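Local coordinates for protein putative transcriptional regulator (Methanosarcina mazei, PDB 3R0A) that is of unknown detailed function but probably regulates transcription by binding DNA through a winged helix-turn-helix domain, at residues W42-A47 and G83-Y88; I71-Q76 and I87-S92. All coordinates share one frame; numbering follows the deposited sequence.

In the fold
Both interactions are built on strand 84-90 and share Ile-87 and Tyr-88; their centres lie about 10 Å apart, on the same side of the chain's centre. Along the chain, 42-47 comes first, leading into helix 45-51; helix 56-68 follows, then strand 72-78 and its antiparallel partner 84-90. Interaction 2 pairs these two strands as a hairpin, whereas interaction 1 adds the loop before helix 45-51 to the other edge of strand 84-90. The indole of Trp-42 reaches across that strand to Gln-73 and Ser-75, linking the two contacts directly. Helix 26-37, a strand-like segment, helices 45-51 and 56-68, then a hairpin, in this order, are consistent with a winged helix-turn-helix domain.

Interaction 1 (W42-A47 and G83-Y88); sequences WIDTDA and GYVYIY
Ile-43 and Tyr-88 form a single antiparallel bridge, a hydrogen-bonded pair. Tyr-88 N donates to Ile-43 O over 2.9 Å, and Ile-43 N returns a longer bond to Tyr-88 O at 3.2 Å. Beside this bridge the indole of Trp-42 lies across the strand: CZ3 comes within 3.5 Å of Ile-87 O, which sits at the ring edge, while CE3 touches Ile-87 CG1 at 3.9 Å. With CG1 of Ile-87 placed between its backbone N and carbonyl carbon (chi1 47°), the longer branch goes to the tryptophan and CG2 is left to meet Asp-44 CB at 3.8 Å. Val-85 CG2 adds a second methyl against the same CB. Farther out, Asp-44 N-caps helix 45-51, its OD1 accepting from Ala-47 N at 2.6 Å. A water accepts a hydrogen bond from Thr-45 N and donates one to Tyr-86 O, tying the first turn of the helix to the strand, and Thr-45 OG1 bonds Gln-60 of helix 56-68. The backbone bridge thus holds the approach to the helix against the strand, while CB of Asp-44 packs on the strand and its carboxylate caps the helix.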
# COMPACT_ATOMS: atom_id res chain seq x y z
N TRP B 42 19.14 28.32 -6.97
CA TRP B 42 19.66 28.22 -5.63
C TRP B 42 19.02 29.36 -4.85
O TRP B 42 19.18 30.56 -5.18
CB TRP B 42 21.17 28.37 -5.65
CG TRP B 42 21.91 27.17 -6.17
CD1 TRP B 42 22.32 26.96 -7.45
CD2 TRP B 42 22.38 26.05 -5.40
NE1 TRP B 42 23.01 25.77 -7.54
CE2 TRP B 42 23.06 25.19 -6.30
CE3 TRP B 42 22.28 25.68 -4.05
CZ2 TRP B 42 23.64 23.98 -5.88
CZ3 TRP B 42 22.85 24.46 -3.64
CH2 TRP B 42 23.53 23.64 -4.55
N ILE B 43 18.26 28.98 -3.82
CA ILE B 43 17.49 29.93 -3.04
C ILE B 43 17.91 29.80 -1.58
O ILE B 43 18.40 28.74 -1.16
CB ILE B 43 15.95 29.71 -3.23
CG1 ILE B 43 15.60 29.53 -4.73
CG2 ILE B 43 15.12 30.85 -2.61
CD1 ILE B 43 14.29 28.78 -5.01
N ASP B 44 17.76 30.88 -0.83
CA ASP B 44 17.99 30.84 0.60
C ASP B 44 16.67 31.02 1.34
O ASP B 44 15.65 31.36 0.75
CB ASP B 44 19.03 31.86 1.05
CG ASP B 44 18.75 33.25 0.53
OD1 ASP B 44 17.64 33.78 0.79
OD2 ASP B 44 19.64 33.82 -0.13
N THR B 45 16.72 30.77 2.64
CA THR B 45 15.53 30.80 3.48
C THR B 45 14.96 32.20 3.68
O THR B 45 13.75 32.36 3.84
CB THR B 45 15.81 30.14 4.82
OG1 THR B 45 16.95 30.77 5.42
CG2 THR B 45 16.10 28.67 4.60
N ASP B 46 15.84 33.21 3.68
CA ASP B 46 15.39 34.60 3.70
C ASP B 46 14.63 34.95 2.42
O ASP B 46 13.51 35.46 2.48
CB ASP B 46 16.57 35.55 3.92
CG ASP B 46 16.97 35.67 5.39
OD1 ASP B 46 18.09 36.16 5.66
OD2 ASP B 46 16.18 35.28 6.29
N ALA B 47 15.22 34.64 1.26
CA ALA B 47 14.55 34.84 -0.02
C ALA B 47 13.22 34.09 -0.10
O ALA B 47 12.21 34.63 -0.56
CB ALA B 47 15.48 34.41 -1.17
N GLY B 83 31.01 35.80 7.09
CA GLY B 83 30.01 34.75 7.33
C GLY B 83 29.56 33.99 6.07
O GLY B 83 30.10 34.18 4.96
N TYR B 84 28.55 33.14 6.26
CA TYR B 84 27.91 32.46 5.13
C TYR B 84 26.41 32.35 5.34
O TYR B 84 25.90 32.46 6.47
CB TYR B 84 28.54 31.07 4.85
CG TYR B 84 28.29 30.05 5.95
CD1 TYR B 84 27.13 29.27 5.97
CD2 TYR B 84 29.20 29.91 7.00
CE1 TYR B 84 26.91 28.35 7.00
CE2 TYR B 84 28.99 29.00 8.02
CZ TYR B 84 27.86 28.23 8.02
OH TYR B 84 27.69 27.33 9.07
N VAL B 85 25.72 32.13 4.23
CA VAL B 85 24.29 31.86 4.21
C VAL B 85 24.11 30.57 3.37
O VAL B 85 24.57 30.48 2.22
CB VAL B 85 23.54 33.08 3.62
CG1 VAL B 85 24.16 33.49 2.31
CG2 VAL B 85 22.05 32.84 3.48
N TYR B 86 23.47 29.55 3.96
CA TYR B 86 23.22 28.28 3.28
C TYR B 86 22.30 28.56 2.13
O TYR B 86 21.35 29.31 2.27
CB TYR B 86 22.56 27.27 4.18
CG TYR B 86 23.45 26.64 5.23
CD1 TYR B 86 24.62 25.95 4.88
CD2 TYR B 86 23.09 26.70 6.58
CE1 TYR B 86 25.41 25.37 5.84
CE2 TYR B 86 23.88 26.12 7.55
CZ TYR B 86 25.03 25.46 7.19
OH TYR B 86 25.80 24.89 8.20
N ILE B 87 22.59 27.99 0.99
CA ILE B 87 21.61 28.01 -0.12
C ILE B 87 21.27 26.58 -0.58
O ILE B 87 22.12 25.70 -0.50
CB ILE B 87 22.09 28.86 -1.32
CG1 ILE B 87 23.54 28.54 -1.68
CG2 ILE B 87 21.82 30.36 -1.05
CD1 ILE B 87 24.01 29.14 -3.04
N TYR B 88 20.05 26.39 -1.07
CA TYR B 88 19.53 25.04 -1.38
C TYR B 88 19.05 24.89 -2.80
O TYR B 88 18.48 25.82 -3.37
CB TYR B 88 18.39 24.68 -0.42
CG TYR B 88 18.77 24.84 1.02
CD1 TYR B 88 19.24 23.75 1.75
CD2 TYR B 88 18.68 26.09 1.66
CE1 TYR B 88 19.59 23.88 3.07
CE2 TYR B 88 19.06 26.23 2.99
CZ TYR B 88 19.51 25.11 3.68
OH TYR B 88 19.87 25.19 5.00
O HOH W 1 19.29 30.36 4.21

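Interaction 2 (I71-Q76 and I87-S92); sequences ILQRSQ and IYKIYS
Residues 72-76 and 87-90 run antiparallel, their axes 4.4 Å apart at closest approach, and each of the hydrogen-bonded pairs Gln-73/Lys-89 and Ser-75/Ile-87 exchanges two N-H to O bonds. On the helix-facing side, Leu-72 crosses Tyr-88 at about a right angle, Leu-72 CG to Tyr-88 CB 3.8 Å, and Leu-72 CD1 rests 4.1 Å from Ile-90 CB; Phe-35 and Val-63 continue this core. Arg-74 runs alongside Tyr-88, Arg-74 CG 3.4 Å from Tyr-88 CE1. Extended as far as CG and CD, the arginine bends at chi3 (70°), and a water joins its NH1 to Tyr-88 OH. Beyond the last strand pair, Tyr-91 N bonds Ile-71 O, and the phenol lies alongside residues 71-73, so that Gln-73 CB makes a CH-pi contact over one ring face, 4.1 Å from the centroid of the Tyr-91 ring. Replacing Tyr-91 with a serine would probably strip Gln-73 CB of its aromatic cover and open a gap beside the Ile-71 and Leu-72 backbone. Ser-92 then caps helix 93-119 through Gln-95 N. A two-stranded hairpin with one face against helices is characteristic of the wing in winged helix-turn-helix domains, and strands 72-78 and 84-90 probably form that wing here.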
# COMPACT_ATOMS: atom_id res chain seq x y z
N ILE B 71 16.10 15.50 0.06
CA ILE B 71 15.30 16.10 -1.02
C ILE B 71 16.00 17.35 -1.59
O ILE B 71 15.73 17.78 -2.72
CB ILE B 71 13.92 16.55 -0.51
CG1 ILE B 71 13.12 15.37 0.08
CG2 ILE B 71 13.18 17.38 -1.60
CD1 ILE B 71 13.20 14.02 -0.68
N LEU B 72 16.91 17.93 -0.80
CA LEU B 72 17.46 19.24 -1.10
C LEU B 72 18.97 19.13 -1.04
O LEU B 72 19.51 18.50 -0.15
CB LEU B 72 16.97 20.22 -0.04
CG LEU B 72 16.24 21.51 -0.37
CD1 LEU B 72 15.09 21.41 -1.44
CD2 LEU B 72 15.72 22.10 0.93
N GLN B 73 19.64 19.69 -2.04
CA GLN B 73 21.08 19.92 -2.02
C GLN B 73 21.35 21.24 -1.30
O GLN B 73 20.60 22.20 -1.46
CB GLN B 73 21.58 20.00 -3.48
CG GLN B 73 23.09 20.20 -3.64
CD GLN B 73 23.58 20.00 -5.08
OE1 GLN B 73 22.79 19.73 -6.00
NE2 GLN B 73 24.89 20.13 -5.28
N ARG B 74 22.45 21.29 -0.55
CA ARG B 74 22.81 22.51 0.18
C ARG B 74 24.22 23.00 -0.15
O ARG B 74 25.18 22.28 0.00
CB ARG B 74 22.67 22.31 1.71
CG ARG B 74 22.89 23.60 2.54
CD ARG B 74 22.94 23.32 4.04
NE ARG B 74 24.16 22.62 4.42
CZ ARG B 74 24.34 22.02 5.59
NH1 ARG B 74 23.39 22.05 6.53
NH2 ARG B 74 25.48 21.39 5.85
N SER B 75 24.31 24.26 -0.58
CA SER B 75 25.61 24.93 -0.75
C SER B 75 25.73 26.18 0.14
O SER B 75 24.88 26.43 0.99
CB SER B 75 25.82 25.28 -2.23
OG SER B 75 27.14 25.75 -2.44
N GLN B 76 26.81 26.96 -0.07
CA GLN B 76 27.10 28.19 0.70
C GLN B 76 27.39 29.37 -0.20
O GLN B 76 28.22 29.26 -1.10
CB GLN B 76 28.39 28.01 1.45
CG GLN B 76 28.31 27.56 2.84
CD GLN B 76 29.69 27.36 3.36
OE1 GLN B 76 30.07 26.25 3.66
NE2 GLN B 76 30.47 28.44 3.44
N ILE B 87 22.59 27.99 0.99
CA ILE B 87 21.61 28.01 -0.12
C ILE B 87 21.27 26.58 -0.58
O ILE B 87 22.12 25.70 -0.50
CB ILE B 87 22.09 28.86 -1.32
CG1 ILE B 87 23.54 28.54 -1.68
CG2 ILE B 87 21.82 30.36 -1.05
CD1 ILE B 87 24.01 29.14 -3.04
N TYR B 88 20.05 26.39 -1.07
CA TYR B 88 19.53 25.04 -1.38
C TYR B 88 19.05 24.89 -2.80
O TYR B 88 18.48 25.82 -3.37
CB TYR B 88 18.39 24.68 -0.42
CG TYR B 88 18.77 24.84 1.02
CD1 TYR B 88 19.24 23.75 1.75
CD2 TYR B 88 18.68 26.09 1.66
CE1 TYR B 88 19.59 23.88 3.07
CE2 TYR B 88 19.06 26.23 2.99
CZ TYR B 88 19.51 25.11 3.68
OH TYR B 88 19.87 25.19 5.00
N LYS B 89 19.29 23.73 -3.38
CA LYS B 89 18.75 23.42 -4.72
C LYS B 89 18.08 22.03 -4.71
O LYS B 89 18.64 21.06 -4.22
CB LYS B 89 19.81 23.56 -5.83
CG LYS B 89 19.28 23.54 -7.27
CD LYS B 89 19.67 22.26 -8.03
CE LYS B 89 21.01 22.39 -8.76
NZ LYS B 89 20.77 22.72 -10.20
N ILE B 90 16.85 21.97 -5.21
CA ILE B 90 16.11 20.71 -5.18
C ILE B 90 16.81 19.69 -6.09
O ILE B 90 17.25 20.05 -7.17
CB ILE B 90 14.61 20.90 -5.52
CG1 ILE B 90 13.80 19.66 -5.10
CG2 ILE B 90 14.38 21.36 -7.01
CD1 ILE B 90 12.46 19.98 -4.53
N TYR B 91 17.00 18.46 -5.61
CA TYR B 91 17.50 17.39 -6.47
C TYR B 91 16.54 17.06 -7.63
O TYR B 91 15.39 17.49 -7.64
CB TYR B 91 17.76 16.13 -5.66
CG TYR B 91 19.03 16.15 -4.84
CD1 TYR B 91 20.27 16.37 -5.44
CD2 TYR B 91 18.99 15.92 -3.47
CE1 TYR B 91 21.43 16.36 -4.67
CE2 TYR B 91 20.13 15.92 -2.70
CZ TYR B 91 21.35 16.13 -3.30
OH TYR B 91 22.48 16.13 -2.51
N SER B 92 17.03 16.33 -8.63
CA SER B 92 16.22 15.90 -9.79
C SER B 92 14.93 15.19 -9.38
O SER B 92 14.84 14.58 -8.30
CB SER B 92 17.03 14.97 -10.67
OG SER B 92 17.41 13.82 -9.92
O HOH W 2 20.77 23.23 6.54